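Local coordinates for protein inactive Zymogen C11 Protease (Parabacteroides distasonis, PDB 6MZO) that is an inactive zymogen of a clostripain-like (family C11) protease, which once activated probably cleaves peptide bonds with a cysteine nucleophile, at residues M141-L146 against A171-G176; F155-F160 against A207-I212; Y164-E169 against S228-D233; K215-Y220 against V302-T307; R296-A301 against S329-Y334. All coordinates share one frame; numbering follows the deposited sequence.

Contact 1: M141-L146 against A171-G176; sequences MEINDL and AYAFRG
Phe174 points the CZ end of its ring at Leu146, and this pair carries much of the contact. Leu146 CG lies 3.7 Å from Phe174 CZ, and Leu146 CB sits in the plane of the ring at its edge. The two side chains cross at about a right angle, with the leucine against the rim of the benzyl group. With Phe174 CG anti to the carbonyl carbon (chi1 -68°), the ring reaches from the end of helix 168-173 towards helix 143-150, where it also touches Ala147 and Leu150. Beside it, Ile143 stretches out its longer branch: CG1 and CD1 both lie 3.9 Å from Ala173 CB. These two helices flank strand 155-162 in the chain, in an alpha/beta fold like that of the clan CD peptidases, and Phe160 of that strand meets the Phe174 ring edge to face. Replacing Phe174 by an alanine would probably leave Leu146 without its aromatic partner and open a gap between the helix ends. Ile143 has further neighbours in Trp120 and Leu350, both in loops, while Leu146 also rests on Leu113 of strand 109-115, so the pair is enclosed from the sheet as well as from helix 168-173.

Contact 2: F155-F160 against A207-I212; sequences FDFILF and ADVVGI
Strand 155-162 of the central sheet is covered here by the lead-in and first turn of helix 209-220, with Phe157 and Leu159 facing Ala207, Val209 and Ile212. Phe157 CG lies between the backbone N and the carbonyl carbon (chi1 66°), and the ring is thereby carried to Ala207. Its CD2 comes to 3.5 Å from Ala207 CB, the shortest approach between the two segments, while Phe157 CB lies 4.0 Å from Val209 CG1. Two residues along the strand, Leu159 CD1 meets Ile212 CG2 at 4.0 Å, the two branched chains passing at a slant. The polar margin is bridged by water: one molecule donates a hydrogen bond to Asp156 OD2 (2.7 Å) and accepts one from Ala207 N (2.9 Å). Asp156 OD2 also forms a salt bridge with Arg13. Asp208 is the N-cap of the helix and the centre of an inverse gamma turn. Its OD1 accepts from Gly211 N at 2.9 Å, the donor standing well above the carboxylate plane, and this bond fixes the first turn just where the apolar residues begin; OD2 pairs with Lys204. Helix 195-203 adds Met202 beside Phe157 and Ile198 beside Leu159. A layer of helices laid over a mixed sheet with a parallel centre is typical of the alpha/beta/alpha sandwich of clan CD peptidases.

Contact 3: Y164-E169 against S228-D233; sequences YMSCAE and SVMKSD
Ser166 and Ser228 meet through their hydroxyls, and with Met230 they make up the close part of the contact, all three buried. Ser166 OG donates to Ser228 OG at 2.9 Å, although Ser166 OG stands too close to another atom of the model for its place to be certain. Ser228 OG sits between its backbone N and carbonyl carbon (chi1 57°), where it also makes a hydrogen bond with Gly330 O. The Met230 chain is bent at chi2 and chi3 (57° and 65°), folding its methyl back so that CE lies 4.0 Å from Ser166 CB and 3.5 Å from the less surely placed Ser166 OG. Ser166 is itself the centre of an inverse gamma turn, marked by a weak bond from Cys167 N to Met165 O at 3.0 Å, and its backbone is tied to Ser184 and Ser332. The far end of segment 228-233 is looser and more open to solvent. There Lys231 NZ reaches Asp233 OD1 at 2.7 Å on its syn lone pair and shares its charge with Glu234, well clear of segment 164-169. Segment 164-169 begins just past the C-terminal end of strand 155-162, where clan CD peptidases carry their nucleophilic cysteine, so the turn probably borders the active site. Chemically, the buried Ser228 hydroxyl is satisfied by Gly330 O and, if Ser166 OG is rightly placed, links turn to strand through neutral hydroxyls.

Contact 4: K215-Y220 against V302-T307; sequences KFYTYY and VIYKAT
Tyr217, alone among residues 215-220 in touching strand 302-307, lays its ring beside Ala306. Its CG stands trans to the backbone N (chi1 176°), which turns the ring out over Ala306 towards the Thr307 carbonyl, so that CG and CD1 each lie 3.8 Å from Ala306 CB. Further along the ring, Tyr217 CE1 comes to 3.8 Å from Thr307 O. Tyr304 has nearly the same first torsion (chi1 177°), and its extended chain brings OH to 3.9 Å from Tyr217 CB. The Tyr304 oxygen thus ends against the root of the other side chain, while the Tyr217 ring goes to Ala306 and Thr307. A serine in place of Tyr217 would probably strip the ring from over the Ala306 methyl and from beside Thr307 O, and open a gap between helix and strand. The two segments run almost parallel, at 9° with axes 8.7 Å apart, and the methyl of Ala306 fits where the backbones come closest. Strand 302-307 forms one margin of the nine-stranded sheet and pairs with strand 226-231, on which Phe216 rests through Ile227, while Tyr304 extends the cover along helix 209-220 over Val210, Ala213 and Thr214.

Contact 5: R296-A301 against S329-Y334; sequences RSMEKA and SGLSIY
Three torsions near -75° (chi1 -75°, chi2 -71°, chi3 -81°) coil the chain of Met298 and carry its sulfur and methyl from helix 288-301 to Ser329 and Leu331. Met298 CE touches Ser329 at two points, 3.7 Å from the backbone O and 3.8 Å from CB. Met298 SD lies 4.0 Å from Leu331 CD1, the two chains running at a slant to one another. Ser329 OG is held mainly by its hydrogen bond to Asp277, with a weak 3.5 Å bond from Leu331 N besides. Between them Gly330 takes backbone angles at which a side chain would be jammed against the preceding carbonyl oxygen. Met298 also touches Leu238 of helix 235-246. Helix 288-301 runs straight into edge strand 302-307 of the main sheet, and its methionine packs on the loop leading to strand 332-334, which pairs antiparallel with 275-277: a helix-on-loop junction at the margin of the alpha/beta fold.

In the fold
Contacts 2 and 4 both use helix 209-220, which covers the main sheet, with centres 12 Å apart. Contacts 3 and 4 are joined through neighbouring strands, where Val229 N and Tyr304 O lie 2.9 Å apart. Contact 5 is the closest neighbour of contact 3, at 8 Å between centres, and Lys231 N and Ala301 O approach to 2.8 Å. Contacts 1 and 3 share helix 168-173, and Phe160 CE1 of contact 2 packs 3.6 Å from Met165 CE of contact 3. Contact 3 stands next to the probable nucleophile position at the end of strand 155-162; the centre of contact 4 lies about 13 Å from that of contact 3.

Contact 1: M141-L146 against A171-G176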
# COMPACT_ATOMS: atom_id res chain seq x y z
N MET A 141 -7.32 -2.44 -7.18
CA MET A 141 -6.92 -2.39 -5.78
C MET A 141 -8.09 -2.09 -4.85
O MET A 141 -7.88 -1.75 -3.69
CB MET A 141 -5.78 -1.38 -5.57
CG MET A 141 -4.45 -2.03 -5.89
SD MET A 141 -3.21 -1.30 -4.89
CE MET A 141 -1.76 -1.96 -5.67
N GLU A 142 -9.30 -2.28 -5.38
CA GLU A 142 -10.52 -2.39 -4.58
C GLU A 142 -10.31 -3.34 -3.42
O GLU A 142 -10.03 -4.53 -3.59
CB GLU A 142 -11.70 -2.87 -5.44
N ILE A 143 -10.48 -2.80 -2.23
CA ILE A 143 -10.00 -3.47 -1.05
C ILE A 143 -10.68 -4.86 -0.81
O ILE A 143 -9.97 -5.87 -0.64
CB ILE A 143 -10.13 -2.48 0.13
CG1 ILE A 143 -9.95 -3.16 1.47
CG2 ILE A 143 -11.46 -1.68 0.01
CD1 ILE A 143 -9.89 -2.15 2.68
N ASN A 144 -12.02 -4.97 -0.92
CA ASN A 144 -12.59 -6.29 -0.59
C ASN A 144 -12.17 -7.43 -1.55
O ASN A 144 -11.90 -8.54 -1.09
CB ASN A 144 -14.10 -6.25 -0.51
CG ASN A 144 -14.62 -5.52 0.72
OD1 ASN A 144 -13.88 -4.92 1.46
ND2 ASN A 144 -15.93 -5.53 0.90
N ASP A 145 -12.13 -7.16 -2.87
CA ASP A 145 -11.80 -8.23 -3.82
C ASP A 145 -10.34 -8.58 -3.68
O ASP A 145 -9.98 -9.78 -3.68
CB ASP A 145 -12.08 -7.81 -5.25
CG ASP A 145 -13.55 -7.75 -5.54
OD1 ASP A 145 -14.32 -8.40 -4.79
OD2 ASP A 145 -13.93 -7.04 -6.51
N LEU A 146 -9.49 -7.57 -3.53
CA LEU A 146 -8.06 -7.85 -3.41
C LEU A 146 -7.72 -8.65 -2.13
O LEU A 146 -6.91 -9.58 -2.17
CB LEU A 146 -7.24 -6.55 -3.48
CG LEU A 146 -5.70 -6.69 -3.52
CD1 LEU A 146 -5.23 -7.53 -4.70
CD2 LEU A 146 -5.06 -5.33 -3.56
N ALA A 171 -4.90 -1.87 6.26
CA ALA A 171 -4.06 -2.70 7.14
C ALA A 171 -4.93 -3.80 7.82
O ALA A 171 -4.47 -4.99 8.02
CB ALA A 171 -3.40 -1.81 8.20
N TYR A 172 -6.17 -3.46 8.14
CA TYR A 172 -7.02 -4.44 8.79
C TYR A 172 -7.41 -5.55 7.80
O TYR A 172 -7.37 -6.77 8.13
CB TYR A 172 -8.29 -3.78 9.35
CG TYR A 172 -9.11 -4.68 10.22
CD1 TYR A 172 -8.64 -5.08 11.47
CD2 TYR A 172 -10.41 -5.01 9.88
CE1 TYR A 172 -9.46 -5.85 12.32
CE2 TYR A 172 -11.26 -5.84 10.72
CZ TYR A 172 -10.73 -6.19 11.95
OH TYR A 172 -11.54 -6.94 12.73
N ALA A 173 -7.77 -5.14 6.59
CA ALA A 173 -8.26 -6.14 5.59
C ALA A 173 -7.19 -7.16 5.25
O ALA A 173 -7.55 -8.34 4.95
CB ALA A 173 -8.72 -5.45 4.31
N PHE A 174 -5.94 -6.72 5.23
CA PHE A 174 -4.84 -7.63 4.82
C PHE A 174 -4.12 -8.26 5.98
O PHE A 174 -3.07 -8.90 5.76
CB PHE A 174 -3.83 -6.90 3.90
CG PHE A 174 -4.44 -6.57 2.55
CD1 PHE A 174 -5.17 -5.37 2.37
CD2 PHE A 174 -4.36 -7.46 1.50
CE1 PHE A 174 -5.78 -5.08 1.16
CE2 PHE A 174 -4.97 -7.19 0.29
CZ PHE A 174 -5.71 -5.99 0.12
N ARG A 175 -4.64 -8.12 7.20
CA ARG A 175 -3.88 -8.57 8.39
C ARG A 175 -3.62 -10.07 8.40
O ARG A 175 -2.66 -10.51 9.02
CB ARG A 175 -4.62 -8.17 9.69
CG ARG A 175 -5.93 -8.92 9.91
CD ARG A 175 -6.69 -8.19 11.05
NE ARG A 175 -7.83 -8.93 11.51
CZ ARG A 175 -8.97 -9.06 10.82
NH1 ARG A 175 -9.07 -8.47 9.64
NH2 ARG A 175 -10.00 -9.79 11.25
N GLY A 176 -4.51 -10.81 7.76
CA GLY A 176 -4.39 -12.26 7.74
C GLY A 176 -3.45 -12.82 6.70
O GLY A 176 -3.04 -14.02 6.87

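Contact 2: F155-F160 against A207-I212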
# COMPACT_ATOMS: atom_id res chain seq x y z
N PHE A 155 2.22 -13.85 3.11
CA PHE A 155 3.43 -13.16 2.74
C PHE A 155 4.13 -12.60 3.94
O PHE A 155 3.49 -12.21 4.89
CB PHE A 155 3.08 -11.96 1.83
CG PHE A 155 2.46 -12.38 0.55
CD1 PHE A 155 3.25 -12.90 -0.45
CD2 PHE A 155 1.09 -12.27 0.35
CE1 PHE A 155 2.71 -13.35 -1.68
CE2 PHE A 155 0.55 -12.69 -0.84
CZ PHE A 155 1.35 -13.24 -1.86
N ASP A 156 5.45 -12.54 3.90
CA ASP A 156 6.14 -11.84 5.01
C ASP A 156 5.83 -10.36 4.96
O ASP A 156 5.78 -9.69 6.03
CB ASP A 156 7.66 -12.05 4.91
CG ASP A 156 8.08 -13.44 5.35
OD1 ASP A 156 7.24 -14.33 5.58
OD2 ASP A 156 9.29 -13.69 5.50
N PHE A 157 5.72 -9.79 3.76
CA PHE A 157 5.28 -8.41 3.63
C PHE A 157 4.50 -8.20 2.34
O PHE A 157 4.68 -8.96 1.36
CB PHE A 157 6.49 -7.42 3.64
CG PHE A 157 7.42 -7.57 2.42
CD1 PHE A 157 7.21 -6.89 1.24
CD2 PHE A 157 8.55 -8.44 2.46
CE1 PHE A 157 8.04 -7.04 0.14
CE2 PHE A 157 9.39 -8.57 1.30
CZ PHE A 157 9.15 -7.89 0.16
N ILE A 158 3.61 -7.18 2.38
CA ILE A 158 3.10 -6.66 1.10
C ILE A 158 3.50 -5.21 1.08
O ILE A 158 3.24 -4.48 2.07
CB ILE A 158 1.55 -6.77 0.93
CG1 ILE A 158 1.10 -8.24 0.94
CG2 ILE A 158 1.14 -6.03 -0.35
CD1 ILE A 158 -0.48 -8.42 1.12
N LEU A 159 4.18 -4.81 0.00
CA LEU A 159 4.59 -3.41 -0.21
C LEU A 159 3.64 -2.83 -1.23
O LEU A 159 3.60 -3.28 -2.38
CB LEU A 159 6.04 -3.38 -0.69
CG LEU A 159 6.73 -2.01 -0.85
CD1 LEU A 159 8.23 -2.24 -1.22
CD2 LEU A 159 6.16 -1.16 -1.93
N PHE A 160 2.82 -1.86 -0.78
CA PHE A 160 1.90 -1.20 -1.74
C PHE A 160 2.57 0.02 -2.32
O PHE A 160 2.68 1.06 -1.65
CB PHE A 160 0.61 -0.79 -1.01
CG PHE A 160 -0.29 -1.95 -0.64
CD1 PHE A 160 -0.99 -2.64 -1.63
CD2 PHE A 160 -0.47 -2.30 0.70
CE1 PHE A 160 -1.83 -3.67 -1.30
CE2 PHE A 160 -1.35 -3.37 1.04
CZ PHE A 160 -2.01 -4.02 0.02
N ALA A 207 12.67 -10.28 6.13
CA ALA A 207 12.58 -9.05 5.34
C ALA A 207 12.78 -7.86 6.26
O ALA A 207 12.19 -7.77 7.34
CB ALA A 207 11.20 -8.99 4.64
N ASP A 208 13.60 -6.88 5.83
CA ASP A 208 13.89 -5.70 6.67
C ASP A 208 12.90 -4.61 6.33
O ASP A 208 13.18 -3.68 5.56
CB ASP A 208 15.37 -5.28 6.41
CG ASP A 208 15.84 -4.19 7.30
OD1 ASP A 208 15.07 -3.70 8.17
OD2 ASP A 208 17.00 -3.78 7.12
N VAL A 209 11.70 -4.81 6.88
CA VAL A 209 10.60 -3.89 6.51
C VAL A 209 10.85 -2.50 7.04
O VAL A 209 10.49 -1.51 6.34
CB VAL A 209 9.24 -4.45 7.03
CG1 VAL A 209 8.95 -5.78 6.26
CG2 VAL A 209 9.20 -4.61 8.56
N VAL A 210 11.50 -2.37 8.20
CA VAL A 210 11.81 -1.05 8.66
C VAL A 210 12.89 -0.41 7.76
O VAL A 210 12.77 0.74 7.43
CB VAL A 210 12.23 -1.04 10.18
CG1 VAL A 210 12.69 0.33 10.64
CG2 VAL A 210 11.01 -1.57 11.01
N GLY A 211 13.90 -1.19 7.31
CA GLY A 211 14.87 -0.71 6.34
C GLY A 211 14.22 -0.18 5.10
O GLY A 211 14.59 0.87 4.61
N ILE A 212 13.27 -0.95 4.56
CA ILE A 212 12.62 -0.51 3.33
C ILE A 212 11.94 0.86 3.48
O ILE A 212 12.15 1.74 2.65
CB ILE A 212 11.60 -1.57 2.87
CG1 ILE A 212 12.33 -2.83 2.40
CG2 ILE A 212 10.69 -0.99 1.74
CD1 ILE A 212 11.36 -4.04 2.25
O HOH W 1 10.43 -11.81 7.05

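Contact 3: Y164-E169 against S228-D233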
# COMPACT_ATOMS: atom_id res chain seq x y z
N TYR A 164 -2.40 6.02 -0.98
CA TYR A 164 -3.35 5.98 0.13
C TYR A 164 -3.53 4.62 0.79
O TYR A 164 -4.52 4.40 1.47
CB TYR A 164 -4.71 6.50 -0.33
CG TYR A 164 -4.66 7.89 -0.90
CD1 TYR A 164 -4.14 8.97 -0.15
CD2 TYR A 164 -5.09 8.14 -2.18
CE1 TYR A 164 -4.14 10.22 -0.68
CE2 TYR A 164 -5.11 9.43 -2.73
CZ TYR A 164 -4.60 10.48 -1.98
OH TYR A 164 -4.59 11.75 -2.48
N MET A 165 -2.56 3.72 0.63
CA MET A 165 -2.84 2.38 1.11
C MET A 165 -2.57 2.20 2.55
O MET A 165 -3.01 1.23 3.16
CB MET A 165 -2.04 1.30 0.29
CG MET A 165 -2.49 1.26 -1.17
SD MET A 165 -4.23 0.87 -1.47
CE MET A 165 -4.18 -0.94 -1.21
N SER A 166 -1.76 3.09 3.16
CA SER A 166 -1.59 3.01 4.62
C SER A 166 -2.77 3.66 5.28
O SER A 166 -2.73 4.87 5.64
CB SER A 166 -0.31 3.77 5.08
OG SER A 166 0.83 2.99 4.71
N CYS A 167 -3.82 2.90 5.48
CA CYS A 167 -4.97 3.32 6.25
C CYS A 167 -5.45 2.15 7.04
O CYS A 167 -5.09 1.02 6.75
CB CYS A 167 -6.09 3.80 5.36
SG CYS A 167 -6.66 2.51 4.18
N ALA A 168 -6.19 2.42 8.09
CA ALA A 168 -6.61 1.37 8.97
C ALA A 168 -7.36 0.33 8.21
O ALA A 168 -7.25 -0.88 8.50
CB ALA A 168 -7.47 1.89 10.08
N GLU A 169 -8.21 0.78 7.29
CA GLU A 169 -9.08 -0.16 6.62
C GLU A 169 -8.33 -1.20 5.81
O GLU A 169 -8.73 -2.39 5.79
CB GLU A 169 -10.03 0.57 5.68
CG GLU A 169 -11.01 1.58 6.36
CD GLU A 169 -10.40 2.99 6.55
OE1 GLU A 169 -9.19 3.16 6.44
OE2 GLU A 169 -11.22 3.88 6.84
N SER A 228 4.75 4.45 6.08
CA SER A 228 4.55 3.71 7.33
C SER A 228 4.54 2.24 7.13
O SER A 228 4.38 1.74 5.99
CB SER A 228 3.24 4.12 8.00
OG SER A 228 2.13 3.93 7.13
N VAL A 229 4.82 1.57 8.24
CA VAL A 229 4.86 0.12 8.25
C VAL A 229 3.97 -0.41 9.36
O VAL A 229 4.14 -0.01 10.54
CB VAL A 229 6.28 -0.38 8.56
CG1 VAL A 229 6.29 -1.90 8.54
CG2 VAL A 229 7.26 0.08 7.54
N MET A 230 3.05 -1.31 9.02
CA MET A 230 2.09 -1.82 10.01
C MET A 230 2.39 -3.27 10.30
O MET A 230 2.69 -4.08 9.39
CB MET A 230 0.63 -1.64 9.51
CG MET A 230 -0.00 -0.29 9.79
SD MET A 230 0.91 1.09 9.13
CE MET A 230 0.74 0.72 7.37
N LYS A 231 2.32 -3.63 11.60
CA LYS A 231 2.56 -4.98 12.06
C LYS A 231 1.19 -5.69 12.20
O LYS A 231 0.39 -5.41 13.12
CB LYS A 231 3.34 -4.97 13.43
CG LYS A 231 3.78 -6.37 13.91
CD LYS A 231 4.72 -6.13 15.11
CE LYS A 231 5.13 -7.45 15.75
NZ LYS A 231 4.03 -7.86 16.62
N SER A 232 0.92 -6.62 11.28
CA SER A 232 -0.44 -7.14 11.16
C SER A 232 -0.98 -7.84 12.39
O SER A 232 -2.21 -7.73 12.67
CB SER A 232 -0.55 -8.10 9.94
OG SER A 232 -0.24 -7.39 8.76
N ASP A 233 -0.13 -8.53 13.16
CA ASP A 233 -0.74 -9.18 14.32
C ASP A 233 -1.09 -8.24 15.48
O ASP A 233 -1.52 -8.70 16.55
CB ASP A 233 0.15 -10.33 14.82
CG ASP A 233 1.52 -9.88 15.28
OD1 ASP A 233 1.78 -8.70 15.49
OD2 ASP A 233 2.37 -10.81 15.50

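Contact 4: K215-Y220 against V302-T307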
# COMPACT_ATOMS: atom_id res chain seq x y z
N LYS A 215 14.49 3.71 3.87
CA LYS A 215 15.05 4.09 2.60
C LYS A 215 14.13 4.94 1.77
O LYS A 215 14.59 5.84 1.08
CB LYS A 215 15.41 2.82 1.81
CG LYS A 215 16.89 2.41 2.02
CD LYS A 215 17.25 1.86 3.42
CE LYS A 215 18.74 1.24 3.49
NZ LYS A 215 18.84 0.25 2.40
N PHE A 216 12.83 4.64 1.84
CA PHE A 216 11.85 5.49 1.18
C PHE A 216 11.92 6.95 1.72
O PHE A 216 11.95 7.91 0.92
CB PHE A 216 10.43 4.92 1.41
CG PHE A 216 9.33 5.74 0.77
CD1 PHE A 216 8.85 6.95 1.36
CD2 PHE A 216 8.81 5.32 -0.41
CE1 PHE A 216 7.82 7.68 0.75
CE2 PHE A 216 7.74 5.99 -1.03
CZ PHE A 216 7.25 7.20 -0.46
N TYR A 217 11.95 7.07 3.05
CA TYR A 217 12.13 8.40 3.68
C TYR A 217 13.44 9.06 3.30
O TYR A 217 13.43 10.24 2.87
CB TYR A 217 11.99 8.30 5.22
CG TYR A 217 12.27 9.69 5.83
CD1 TYR A 217 11.37 10.71 5.58
CD2 TYR A 217 13.46 9.97 6.50
CE1 TYR A 217 11.60 12.02 6.09
CE2 TYR A 217 13.71 11.27 7.00
CZ TYR A 217 12.78 12.27 6.76
OH TYR A 217 13.04 13.53 7.27
N THR A 218 14.56 8.31 3.38
CA THR A 218 15.85 8.91 3.00
C THR A 218 15.79 9.42 1.54
O THR A 218 16.27 10.52 1.23
CB THR A 218 16.96 7.87 3.19
OG1 THR A 218 17.02 7.61 4.60
CG2 THR A 218 18.29 8.41 2.71
N TYR A 219 15.23 8.62 0.64
CA TYR A 219 15.16 9.04 -0.74
C TYR A 219 14.36 10.33 -0.93
O TYR A 219 14.80 11.22 -1.68
CB TYR A 219 14.55 7.95 -1.61
CG TYR A 219 14.55 8.26 -3.07
CD1 TYR A 219 15.73 8.21 -3.81
CD2 TYR A 219 13.36 8.57 -3.73
CE1 TYR A 219 15.72 8.45 -5.19
CE2 TYR A 219 13.35 8.81 -5.09
CZ TYR A 219 14.53 8.75 -5.81
OH TYR A 219 14.48 9.03 -7.16
N TYR A 220 13.23 10.45 -0.22
CA TYR A 220 12.32 11.56 -0.46
C TYR A 220 12.53 12.72 0.52
O TYR A 220 11.76 13.71 0.53
CB TYR A 220 10.87 11.03 -0.39
CG TYR A 220 10.45 10.37 -1.69
CD1 TYR A 220 10.34 11.10 -2.85
CD2 TYR A 220 10.13 9.03 -1.74
CE1 TYR A 220 9.99 10.53 -4.04
CE2 TYR A 220 9.75 8.43 -2.94
CZ TYR A 220 9.69 9.19 -4.09
OH TYR A 220 9.30 8.60 -5.29
N VAL A 302 1.70 0.58 14.43
CA VAL A 302 2.43 1.34 13.43
C VAL A 302 3.92 1.33 13.90
O VAL A 302 4.32 2.15 14.79
CB VAL A 302 1.88 2.71 13.26
CG1 VAL A 302 2.72 3.49 12.18
CG2 VAL A 302 0.38 2.68 12.79
N ILE A 303 4.73 0.40 13.39
CA ILE A 303 6.03 0.17 13.98
C ILE A 303 7.09 1.10 13.46
O ILE A 303 8.13 1.26 14.12
CB ILE A 303 6.53 -1.31 13.84
CG1 ILE A 303 6.68 -1.67 12.35
CG2 ILE A 303 5.55 -2.20 14.61
CD1 ILE A 303 7.56 -2.95 12.20
N TYR A 304 6.81 1.73 12.30
CA TYR A 304 7.69 2.76 11.76
C TYR A 304 6.84 3.70 10.99
O TYR A 304 5.92 3.26 10.27
CB TYR A 304 8.77 2.13 10.86
CG TYR A 304 9.66 3.21 10.24
CD1 TYR A 304 10.77 3.71 10.91
CD2 TYR A 304 9.29 3.79 9.02
CE1 TYR A 304 11.54 4.69 10.34
CE2 TYR A 304 10.05 4.81 8.41
CZ TYR A 304 11.14 5.27 9.11
OH TYR A 304 11.99 6.24 8.58
N LYS A 305 7.10 5.01 11.12
CA LYS A 305 6.45 6.01 10.27
C LYS A 305 7.39 7.18 10.06
O LYS A 305 8.26 7.50 10.91
CB LYS A 305 5.14 6.48 10.85
CG LYS A 305 5.33 7.35 12.13
CD LYS A 305 3.97 7.95 12.56
CE LYS A 305 4.21 8.87 13.76
NZ LYS A 305 4.63 8.04 14.88
N ALA A 306 7.29 7.81 8.91
CA ALA A 306 8.09 8.99 8.67
C ALA A 306 7.38 9.88 7.68
O ALA A 306 6.68 9.42 6.78
CB ALA A 306 9.48 8.62 8.16
N THR A 307 7.59 11.20 7.85
CA THR A 307 7.05 12.14 6.90
C THR A 307 7.98 13.36 6.71
O THR A 307 8.68 13.81 7.65
CB THR A 307 5.66 12.67 7.35
OG1 THR A 307 5.16 13.57 6.37
CG2 THR A 307 5.77 13.43 8.74

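Contact 5: R296-A301 against S329-Y334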
# COMPACT_ATOMS: atom_id res chain seq x y z
N ARG A 296 -1.82 3.94 22.62
CA ARG A 296 -0.99 2.76 22.94
C ARG A 296 -1.09 1.66 21.88
O ARG A 296 -0.07 1.02 21.55
CB ARG A 296 -1.38 2.22 24.30
CG ARG A 296 -0.91 3.11 25.43
CD ARG A 296 -1.09 2.42 26.76
NE ARG A 296 -0.17 3.00 27.75
CZ ARG A 296 -0.46 3.23 29.03
NH1 ARG A 296 -1.65 2.92 29.53
NH2 ARG A 296 0.47 3.77 29.81
N SER A 297 -2.30 1.48 21.34
CA SER A 297 -2.48 0.44 20.32
C SER A 297 -1.77 0.83 19.04
O SER A 297 -1.15 -0.03 18.39
CB SER A 297 -3.96 0.16 20.06
OG SER A 297 -4.53 -0.46 21.23
N MET A 298 -1.85 2.12 18.68
CA MET A 298 -1.17 2.65 17.50
C MET A 298 0.32 2.48 17.67
O MET A 298 1.02 2.16 16.69
CB MET A 298 -1.48 4.13 17.29
CG MET A 298 -2.92 4.41 16.72
SD MET A 298 -3.02 3.87 14.99
CE MET A 298 -2.25 5.35 14.22
N GLU A 299 0.87 2.74 18.87
CA GLU A 299 2.32 2.56 19.07
C GLU A 299 2.75 1.13 18.74
O GLU A 299 3.88 0.91 18.28
CB GLU A 299 2.72 2.86 20.52
CG GLU A 299 2.63 4.32 20.88
CD GLU A 299 2.87 4.58 22.38
OE1 GLU A 299 3.68 3.85 22.98
OE2 GLU A 299 2.24 5.50 22.95
N LYS A 300 1.86 0.16 19.02
CA LYS A 300 2.23 -1.23 18.72
C LYS A 300 2.04 -1.59 17.23
O LYS A 300 2.88 -2.38 16.69
CB LYS A 300 1.40 -2.21 19.56
CG LYS A 300 1.78 -2.23 21.02
CD LYS A 300 0.65 -2.75 21.87
CE LYS A 300 0.50 -4.25 21.83
NZ LYS A 300 -0.42 -4.69 22.92
N ALA A 301 0.99 -1.07 16.62
CA ALA A 301 0.59 -1.41 15.24
C ALA A 301 1.38 -0.69 14.20
O ALA A 301 1.78 -1.32 13.19
CB ALA A 301 -0.87 -1.14 15.02
N SER A 329 -0.00 10.43 11.92
CA SER A 329 -0.04 9.18 12.72
C SER A 329 0.46 7.95 11.94
O SER A 329 0.69 6.87 12.50
CB SER A 329 -1.48 8.97 13.25
OG SER A 329 -2.34 8.63 12.16
N GLY A 330 0.69 8.14 10.63
CA GLY A 330 1.15 7.04 9.75
C GLY A 330 -0.02 6.27 9.16
O GLY A 330 0.18 5.42 8.34
N LEU A 331 -1.27 6.59 9.58
CA LEU A 331 -2.44 5.91 8.98
C LEU A 331 -3.48 6.98 8.61
O LEU A 331 -3.72 7.88 9.36
CB LEU A 331 -3.12 4.91 9.92
CG LEU A 331 -2.30 3.58 10.09
CD1 LEU A 331 -3.01 2.75 11.17
CD2 LEU A 331 -2.31 2.86 8.80
N SER A 332 -4.06 6.80 7.42
CA SER A 332 -5.24 7.57 7.03
C SER A 332 -6.47 6.77 7.48
O SER A 332 -6.39 5.54 7.78
CB SER A 332 -5.27 7.76 5.51
OG SER A 332 -4.15 8.58 5.13
N ILE A 333 -7.64 7.44 7.41
CA ILE A 333 -8.89 6.85 7.80
C ILE A 333 -9.99 7.53 6.97
O ILE A 333 -9.91 8.75 6.67
CB ILE A 333 -9.17 6.98 9.29
CG1 ILE A 333 -10.23 6.02 9.75
CG2 ILE A 333 -9.59 8.47 9.69
CD1 ILE A 333 -9.75 4.48 9.75
N TYR A 334 -11.02 6.75 6.59
CA TYR A 334 -12.24 7.39 6.04
C TYR A 334 -12.98 8.15 7.13
O TYR A 334 -13.16 7.63 8.24
CB TYR A 334 -13.21 6.33 5.42
CG TYR A 334 -14.48 6.96 4.83
CD1 TYR A 334 -14.37 7.90 3.79
CD2 TYR A 334 -15.77 6.63 5.32
CE1 TYR A 334 -15.50 8.54 3.29
CE2 TYR A 334 -16.91 7.24 4.77
CZ TYR A 334 -16.75 8.18 3.77
OH TYR A 334 -17.86 8.77 3.21